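Local coordinates for protein putative GntR-family transcriptional regulator (PDB 3CNV) that probably senses a small-molecule effector through its UTRA domain and so controls DNA binding by a GntR-family transcription factor, at residues L120-R133 and V145-Y157. Sequence-based numbering, arbitrary orientation.
Sequences LGVEPGRPLLQVDR and VRRGLYLTDHYHY
The antiparallel hairpin of strands 127-137 and 141-150 is held here by three hydrogen-bonded pairs, L129 with Y150, V131 with G148 and R133 with R146, the G148 N to V131 O bond measuring 2.8 Å. Alternation then sorts the side chains onto two faces. On one, the Y150 ring turns back so that G148 C lies at its edge, in the ring plane, with CE1 where a G148 CB would point, and V131 CG2 sits over the ring face, 4.1 Å from its centroid, as a CH-pi contact. The same face carries R133 and R146, whose NH1 atoms approach to 3.7 Å; E105 pairs with R133 and E144 with R146, whose NH1 also hydrogen-bonds a citrate, probably from the crystallisation liquor, which may mark an effector pocket in this UTRA-type sheet. On the other face, Q130 NE2 donates to D132 OD2 (2.9 Å), which R108 also engages, while Q130 CB packs against L149 CD2 at 3.7 Å. Past the paired strands, L151 has CG anti to its backbone nitrogen (chi1 175°), bringing CD1 against V122 CG1, 3.8 Å away, and onto one face of the R126 guanidinium. L129 CD2 meets Y157 CB at 3.8 Å.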
ATOM      1  N   LEU C 120       6.193   6.978 -28.288  1.00 18.60           N
ATOM      2  CA  LEU C 120       4.964   7.359 -27.559  1.00 17.79           C
ATOM      3  C   LEU C 120       4.098   8.331 -28.323  1.00 18.61           C
ATOM      4  O   LEU C 120       3.001   8.717 -27.895  1.00 19.67           O
ATOM      5  CB  LEU C 120       5.297   7.900 -26.164  1.00 17.96           C
ATOM      6  CG  LEU C 120       5.789   6.823 -25.169  1.00 16.23           C
ATOM      7  CD1 LEU C 120       6.174   7.459 -23.820  1.00 15.48           C
ATOM      8  CD2 LEU C 120       4.729   5.685 -24.911  1.00 13.44           C
ATOM      9  N   GLY C 121       4.591   8.676 -29.483  1.00 17.86           N
ATOM     10  CA  GLY C 121       3.880   9.557 -30.421  1.00 19.11           C
ATOM     11  C   GLY C 121       3.907  11.004 -30.015  1.00 18.55           C
ATOM     12  O   GLY C 121       3.003  11.747 -30.322  1.00 16.62           O
ATOM     13  N   VAL C 122       4.947  11.386 -29.295  1.00 19.20           N
ATOM     14  CA  VAL C 122       5.056  12.755 -28.782  1.00 19.24           C
ATOM     15  C   VAL C 122       6.324  13.465 -29.194  1.00 20.04           C
ATOM     16  O   VAL C 122       7.235  12.890 -29.715  1.00 21.26           O
ATOM     17  CB  VAL C 122       4.989  12.773 -27.220  1.00 20.16           C
ATOM     18  CG1 VAL C 122       3.702  12.118 -26.728  1.00 19.72           C
ATOM     19  CG2 VAL C 122       6.202  12.047 -26.568  1.00 17.31           C
ATOM     20  N   GLU C 123       6.379  14.739 -28.887  1.00 20.89           N
ATOM     21  CA  GLU C 123       7.544  15.557 -29.214  1.00 22.08           C
ATOM     22  C   GLU C 123       8.610  15.427 -28.142  1.00 21.05           C
ATOM     23  O   GLU C 123       8.305  15.297 -26.974  1.00 20.33           O
ATOM     24  CB  GLU C 123       7.142  17.048 -29.379  1.00 22.30           C
ATOM     25  CG  GLU C 123       6.862  17.741 -28.038  1.00 26.72           C
ATOM     26  CD  GLU C 123       5.459  17.473 -27.353  1.00 31.75           C
ATOM     27  OE1 GLU C 123       4.637  16.536 -27.763  1.00 28.27           O
ATOM     28  OE2 GLU C 123       5.220  18.264 -26.375  1.00 34.23           O
ATOM     29  N   PRO C 124       9.886  15.480 -28.526  1.00 21.48           N
ATOM     30  CA  PRO C 124      10.843  15.454 -27.415  1.00 21.77           C
ATOM     31  C   PRO C 124      10.639  16.611 -26.441  1.00 20.09           C
ATOM     32  O   PRO C 124      10.281  17.743 -26.823  1.00 19.05           O
ATOM     33  CB  PRO C 124      12.208  15.537 -28.126  1.00 22.30           C
ATOM     34  CG  PRO C 124      11.947  15.142 -29.532  1.00 23.13           C
ATOM     35  CD  PRO C 124      10.549  15.587 -29.835  1.00 22.76           C
ATOM     36  N   GLY C 125      10.856  16.336 -25.180  1.00 19.00           N
ATOM     37  CA  GLY C 125      10.617  17.350 -24.145  1.00 17.88           C
ATOM     38  C   GLY C 125       9.296  17.184 -23.432  1.00 16.79           C
ATOM     39  O   GLY C 125       9.106  17.701 -22.335  1.00 17.15           O
ATOM     40  N   ARG C 126       8.399  16.406 -24.037  1.00 16.18           N
ATOM     41  CA  ARG C 126       7.053  16.121 -23.445  1.00 15.02           C
ATOM     42  C   ARG C 126       7.183  15.510 -22.052  1.00 14.88           C
ATOM     43  O   ARG C 126       8.006  14.588 -21.837  1.00 14.15           O
ATOM     44  CB  ARG C 126       6.279  15.163 -24.340  1.00 15.69           C
ATOM     45  CG  ARG C 126       5.022  14.588 -23.820  1.00 16.31           C
ATOM     46  CD  ARG C 126       3.938  15.612 -23.661  1.00 22.33           C
ATOM     47  NE  ARG C 126       3.094  15.553 -24.813  1.00 29.75           N
ATOM     48  CZ  ARG C 126       1.835  15.167 -24.808  1.00 31.05           C
ATOM     49  NH1 ARG C 126       1.195  14.889 -23.691  1.00 32.27           N
ATOM     50  NH2 ARG C 126       1.204  15.129 -25.937  1.00 30.97           N
ATOM     51  N   PRO C 127       6.433  16.046 -21.070  1.00 13.42           N
ATOM     52  CA  PRO C 127       6.612  15.404 -19.747  1.00 13.04           C
ATOM     53  C   PRO C 127       6.005  13.988 -19.693  1.00 13.08           C
ATOM     54  O   PRO C 127       4.878  13.735 -20.215  1.00 12.49           O
ATOM     55  CB  PRO C 127       5.845  16.322 -18.819  1.00 12.80           C
ATOM     56  CG  PRO C 127       5.808  17.601 -19.461  1.00 13.83           C
ATOM     57  CD  PRO C 127       5.732  17.340 -20.965  1.00 13.95           C
ATOM     58  N   LEU C 128       6.808  13.087 -19.123  1.00 12.99           N
ATOM     59  CA  LEU C 128       6.454  11.668 -18.939  1.00 12.99           C
ATOM     60  C   LEU C 128       6.675  11.333 -17.464  1.00 12.95           C
ATOM     61  O   LEU C 128       7.511  11.971 -16.757  1.00 13.12           O
ATOM     62  CB  LEU C 128       7.340  10.731 -19.787  1.00 11.84           C
ATOM     63  CG  LEU C 128       7.433  10.995 -21.273  1.00 13.25           C
ATOM     64  CD1 LEU C 128       8.481  10.014 -21.963  1.00 10.31           C
ATOM     65  CD2 LEU C 128       6.029  10.867 -21.933  1.00 12.86           C
ATOM     66  N   LEU C 129       5.894  10.383 -17.009  1.00 12.54           N
ATOM     67  CA  LEU C 129       6.004   9.791 -15.651  1.00 14.05           C
ATOM     68  C   LEU C 129       6.971   8.606 -15.749  1.00 15.62           C
ATOM     69  O   LEU C 129       6.783   7.676 -16.526  1.00 14.92           O
ATOM     70  CB  LEU C 129       4.688   9.346 -15.101  1.00 11.91           C
ATOM     71  CG  LEU C 129       4.693   8.668 -13.717  1.00 15.36           C
ATOM     72  CD1 LEU C 129       5.129   9.644 -12.613  1.00 17.89           C
ATOM     73  CD2 LEU C 129       3.399   8.006 -13.389  1.00 17.28           C
ATOM     74  N   GLN C 130       8.083   8.735 -15.046  1.00 14.95           N
ATOM     75  CA  GLN C 130       9.058   7.646 -14.988  1.00 15.03           C
ATOM     76  C   GLN C 130       8.839   6.867 -13.695  1.00 15.51           C
ATOM     77  O   GLN C 130       8.793   7.416 -12.589  1.00 16.30           O
ATOM     78  CB  GLN C 130      10.490   8.146 -15.148  1.00 14.94           C
ATOM     79  CG  GLN C 130      11.579   7.076 -14.949  1.00 14.97           C
ATOM     80  CD  GLN C 130      12.988   7.596 -15.287  1.00 22.97           C
ATOM     81  OE1 GLN C 130      13.259   7.983 -16.411  1.00 24.20           O
ATOM     82  NE2 GLN C 130      13.835   7.676 -14.302  1.00 27.15           N
ATOM     83  N   VAL C 131       8.634   5.575 -13.871  1.00 15.95           N
ATOM     84  CA  VAL C 131       8.426   4.613 -12.780  1.00 14.23           C
ATOM     85  C   VAL C 131       9.611   3.617 -12.823  1.00 15.29           C
ATOM     86  O   VAL C 131       9.711   2.743 -13.682  1.00 14.75           O
ATOM     87  CB  VAL C 131       7.069   3.848 -12.874  1.00 15.81           C
ATOM     88  CG1 VAL C 131       6.888   2.892 -11.639  1.00 12.70           C
ATOM     89  CG2 VAL C 131       5.816   4.845 -12.999  1.00 15.40           C
ATOM     90  N   ASP C 132      10.533   3.768 -11.887  1.00 15.01           N
ATOM     91  CA  ASP C 132      11.628   2.817 -11.747  1.00 16.25           C
ATOM     92  C   ASP C 132      11.303   1.763 -10.670  1.00 15.99           C
ATOM     93  O   ASP C 132      11.162   2.095  -9.503  1.00 18.64           O
ATOM     94  CB  ASP C 132      12.933   3.570 -11.372  1.00 17.68           C
ATOM     95  CG  ASP C 132      13.520   4.361 -12.550  1.00 22.13           C
ATOM     96  OD1 ASP C 132      13.548   3.827 -13.682  1.00 28.72           O
ATOM     97  OD2 ASP C 132      13.908   5.543 -12.363  1.00 27.69           O
ATOM     98  N   ARG C 133      11.219   0.503 -11.065  1.00 13.64           N
ATOM     99  CA  ARG C 133      10.748  -0.593 -10.191  1.00 13.20           C
ATOM    100  C   ARG C 133      11.824  -1.668  -9.990  1.00 12.73           C
ATOM    101  O   ARG C 133      12.517  -2.074 -10.938  1.00 15.37           O
ATOM    102  CB  ARG C 133       9.525  -1.234 -10.849  1.00 11.05           C
ATOM    103  CG  ARG C 133       8.853  -2.321 -10.015  1.00 15.76           C
ATOM    104  CD  ARG C 133       7.741  -3.031 -10.706  1.00 13.72           C
ATOM    105  NE  ARG C 133       6.724  -2.094 -11.144  1.00 19.17           N
ATOM    106  CZ  ARG C 133       5.896  -2.204 -12.168  1.00 15.76           C
ATOM    107  NH1 ARG C 133       5.918  -3.237 -12.958  1.00 16.98           N
ATOM    108  NH2 ARG C 133       5.039  -1.229 -12.384  1.00 19.01           N
ATOM    109  N   VAL C 145      14.205  -5.684 -12.692  1.00 13.96           N
ATOM    110  CA  VAL C 145      14.318  -4.244 -12.751  1.00 14.02           C
ATOM    111  C   VAL C 145      13.535  -3.780 -13.929  1.00 14.35           C
ATOM    112  O   VAL C 145      13.699  -4.275 -15.025  1.00 14.77           O
ATOM    113  CB  VAL C 145      15.769  -3.715 -12.880  1.00 14.77           C
ATOM    114  CG1 VAL C 145      15.769  -2.137 -13.074  1.00 13.83           C
ATOM    115  CG2 VAL C 145      16.617  -4.059 -11.642  1.00 15.68           C
ATOM    116  N   ARG C 146      12.621  -2.862 -13.702  1.00 13.95           N
ATOM    117  CA  ARG C 146      11.865  -2.319 -14.822  1.00 15.31           C
ATOM    118  C   ARG C 146      11.780  -0.791 -14.705  1.00 15.56           C
ATOM    119  O   ARG C 146      11.445  -0.260 -13.626  1.00 17.39           O
ATOM    120  CB  ARG C 146      10.437  -2.948 -14.828  1.00 15.00           C
ATOM    121  CG  ARG C 146       9.549  -2.482 -15.982  1.00 16.12           C
ATOM    122  CD  ARG C 146       8.130  -3.081 -15.960  1.00 15.77           C
ATOM    123  NE  ARG C 146       8.099  -4.537 -15.970  1.00 14.97           N
ATOM    124  CZ  ARG C 146       7.037  -5.292 -16.195  1.00 14.64           C
ATOM    125  NH1 ARG C 146       5.828  -4.744 -16.324  1.00 15.64           N
ATOM    126  NH2 ARG C 146       7.179  -6.617 -16.207  1.00 13.91           N
ATOM    127  N   ARG C 147      12.126  -0.094 -15.803  1.00 14.29           N
ATOM    128  CA  ARG C 147      11.918   1.286 -15.934  1.00 15.18           C
ATOM    129  C   ARG C 147      10.858   1.579 -16.969  1.00 14.70           C
ATOM    130  O   ARG C 147      10.983   1.232 -18.167  1.00 12.84           O
ATOM    131  CB  ARG C 147      13.159   2.033 -16.353  1.00 17.21           C
ATOM    132  CG  ARG C 147      12.791   3.518 -16.536  1.00 25.25           C
ATOM    133  CD  ARG C 147      13.954   4.381 -17.058  1.00 32.57           C
ATOM    134  NE  ARG C 147      14.890   3.632 -17.892  1.00 41.94           N
ATOM    135  CZ  ARG C 147      14.777   3.437 -19.214  1.00 44.46           C
ATOM    136  NH1 ARG C 147      13.744   3.906 -19.891  1.00 44.25           N
ATOM    137  NH2 ARG C 147      15.722   2.752 -19.854  1.00 47.43           N
ATOM    138  N   GLY C 148       9.784   2.194 -16.472  1.00 13.76           N
ATOM    139  CA  GLY C 148       8.686   2.537 -17.302  1.00 12.19           C
ATOM    140  C   GLY C 148       8.618   4.040 -17.559  1.00 13.95           C
ATOM    141  O   GLY C 148       8.884   4.867 -16.704  1.00 13.21           O
ATOM    142  N   LEU C 149       8.222   4.368 -18.755  1.00 13.46           N
ATOM    143  CA  LEU C 149       7.969   5.752 -19.095  1.00 12.80           C
ATOM    144  C   LEU C 149       6.565   5.791 -19.631  1.00 13.58           C
ATOM    145  O   LEU C 149       6.268   5.165 -20.644  1.00 12.92           O
ATOM    146  CB  LEU C 149       9.004   6.295 -20.117  1.00 13.92           C
ATOM    147  CG  LEU C 149      10.439   6.566 -19.639  1.00 16.44           C
ATOM    148  CD1 LEU C 149      11.316   6.554 -20.918  1.00 16.43           C
ATOM    149  CD2 LEU C 149      10.581   7.923 -18.837  1.00 15.06           C
ATOM    150  N   TYR C 150       5.750   6.591 -18.953  1.00 12.66           N
ATOM    151  CA  TYR C 150       4.327   6.646 -19.140  1.00 12.78           C
ATOM    152  C   TYR C 150       3.937   8.006 -19.636  1.00 12.68           C
ATOM    153  O   TYR C 150       4.315   9.051 -19.099  1.00 10.53           O
ATOM    154  CB  TYR C 150       3.576   6.430 -17.816  1.00 14.43           C
ATOM    155  CG  TYR C 150       3.735   5.086 -17.137  1.00 15.42           C
ATOM    156  CD1 TYR C 150       4.977   4.501 -16.934  1.00 19.61           C
ATOM    157  CD2 TYR C 150       2.642   4.436 -16.628  1.00 22.81           C
ATOM    158  CE1 TYR C 150       5.106   3.276 -16.235  1.00 21.73           C
ATOM    159  CE2 TYR C 150       2.756   3.190 -15.933  1.00 25.06           C
ATOM    160  CZ  TYR C 150       4.000   2.619 -15.765  1.00 19.33           C
ATOM    161  OH  TYR C 150       4.077   1.439 -15.082  1.00 19.29           O
ATOM    162  N   LEU C 151       3.130   7.977 -20.676  1.00 11.78           N
ATOM    163  CA  LEU C 151       2.488   9.204 -21.188  1.00 12.85           C
ATOM    164  C   LEU C 151       1.131   9.285 -20.460  1.00 13.91           C
ATOM    165  O   LEU C 151       0.266   8.460 -20.637  1.00 13.75           O
ATOM    166  CB  LEU C 151       2.269   9.117 -22.682  1.00 12.82           C
ATOM    167  CG  LEU C 151       1.509  10.274 -23.301  1.00 12.92           C
ATOM    168  CD1 LEU C 151       2.433  11.536 -23.173  1.00 12.35           C
ATOM    169  CD2 LEU C 151       1.136   9.922 -24.733  1.00 14.23           C
ATOM    170  N   THR C 152       1.014  10.261 -19.579  1.00 14.66           N
ATOM    171  CA  THR C 152      -0.121  10.384 -18.667  1.00 15.07           C
ATOM    172  C   THR C 152      -1.126  11.424 -19.120  1.00 16.63           C
ATOM    173  O   THR C 152      -1.697  12.135 -18.316  1.00 18.60           O
ATOM    174  CB  THR C 152       0.355  10.669 -17.212  1.00 15.04           C
ATOM    175  OG1 THR C 152       1.135  11.854 -17.180  1.00 15.28           O
ATOM    176  CG2 THR C 152       1.175   9.589 -16.729  1.00 14.42           C
ATOM    177  N   ASP C 153      -1.366  11.503 -20.411  1.00 17.42           N
ATOM    178  CA  ASP C 153      -2.331  12.459 -20.889  1.00 19.41           C
ATOM    179  C   ASP C 153      -3.810  11.978 -20.816  1.00 18.85           C
ATOM    180  O   ASP C 153      -4.730  12.780 -20.748  1.00 18.81           O
ATOM    181  CB  ASP C 153      -1.910  13.086 -22.265  1.00 20.85           C
ATOM    182  CG  ASP C 153      -1.938  12.110 -23.448  1.00 25.57           C
ATOM    183  OD1 ASP C 153      -2.015  12.582 -24.641  1.00 29.80           O
ATOM    184  OD2 ASP C 153      -1.839  10.883 -23.194  1.00 34.89           O
ATOM    185  N   HIS C 154      -4.030  10.679 -20.838  1.00 17.97           N
ATOM    186  CA  HIS C 154      -5.393  10.131 -20.818  1.00 17.55           C
ATOM    187  C   HIS C 154      -5.525   9.123 -19.703  1.00 16.83           C
ATOM    188  O   HIS C 154      -6.577   8.543 -19.492  1.00 15.01           O
ATOM    189  CB  HIS C 154      -5.640   9.361 -22.091  1.00 17.96           C
ATOM    190  CG  HIS C 154      -5.684  10.226 -23.314  1.00 19.52           C
ATOM    191  ND1 HIS C 154      -6.651  11.184 -23.513  1.00 24.25           N
ATOM    192  CD2 HIS C 154      -4.913  10.230 -24.421  1.00 20.70           C
ATOM    193  CE1 HIS C 154      -6.458  11.761 -24.690  1.00 24.03           C
ATOM    194  NE2 HIS C 154      -5.399  11.199 -25.254  1.00 22.08           N
ATOM    195  N   TYR C 155      -4.417   8.936 -19.010  1.00 15.26           N
ATOM    196  CA  TYR C 155      -4.280   7.937 -17.980  1.00 14.61           C
ATOM    197  C   TYR C 155      -3.425   8.556 -16.831  1.00 14.30           C
ATOM    198  O   TYR C 155      -2.688   9.548 -16.993  1.00 15.94           O
ATOM    199  CB  TYR C 155      -3.637   6.668 -18.527  1.00 15.51           C
ATOM    200  CG  TYR C 155      -4.533   5.766 -19.384  1.00 18.65           C
ATOM    201  CD1 TYR C 155      -5.139   4.697 -18.845  1.00 21.49           C
ATOM    202  CD2 TYR C 155      -4.770   6.048 -20.737  1.00 24.81           C
ATOM    203  CE1 TYR C 155      -5.985   3.895 -19.605  1.00 25.90           C
ATOM    204  CE2 TYR C 155      -5.637   5.269 -21.504  1.00 26.80           C
ATOM    205  CZ  TYR C 155      -6.211   4.171 -20.916  1.00 27.28           C
ATOM    206  OH  TYR C 155      -7.061   3.341 -21.602  1.00 30.03           O
ATOM    207  N   HIS C 156      -3.666   8.056 -15.639  1.00 13.26           N
ATOM    208  CA  HIS C 156      -2.927   8.448 -14.438  1.00 13.36           C
ATOM    209  C   HIS C 156      -2.444   7.173 -13.758  1.00 14.42           C
ATOM    210  O   HIS C 156      -2.933   6.082 -14.052  1.00 15.58           O
ATOM    211  CB  HIS C 156      -3.799   9.341 -13.481  1.00 13.77           C
ATOM    212  CG  HIS C 156      -5.085   8.710 -13.030  1.00 15.62           C
ATOM    213  ND1 HIS C 156      -6.248   8.848 -13.749  1.00 15.59           N
ATOM    214  CD2 HIS C 156      -5.388   7.903 -11.974  1.00 15.92           C
ATOM    215  CE1 HIS C 156      -7.214   8.157 -13.164  1.00 16.91           C
ATOM    216  NE2 HIS C 156      -6.723   7.557 -12.100  1.00 12.87           N
ATOM    217  N   TYR C 157      -1.523   7.350 -12.822  1.00 12.65           N
ATOM    218  CA  TYR C 157      -1.089   6.287 -11.909  1.00 12.56           C
ATOM    219  C   TYR C 157      -1.879   6.444 -10.595  1.00 12.69           C
ATOM    220  O   TYR C 157      -1.781   7.411  -9.924  1.00 12.51           O
ATOM    221  CB  TYR C 157       0.441   6.429 -11.700  1.00 12.27           C
ATOM    222  CG  TYR C 157       1.109   5.537 -10.716  1.00 12.47           C
ATOM    223  CD1 TYR C 157       2.061   4.649 -11.146  1.00 15.20           C
ATOM    224  CD2 TYR C 157       0.852   5.619  -9.380  1.00 15.03           C
ATOM    225  CE1 TYR C 157       2.713   3.819 -10.315  1.00 11.91           C
ATOM    226  CE2 TYR C 157       1.522   4.721  -8.451  1.00 14.99           C
ATOM    227  CZ  TYR C 157       2.474   3.851  -8.954  1.00 14.40           C
ATOM    228  OH  TYR C 157       3.179   3.005  -8.088  1.00 16.91           O
TER
HETATM  229  O   HOH W   1       2.661  12.722 -19.482  1.00 21.97           O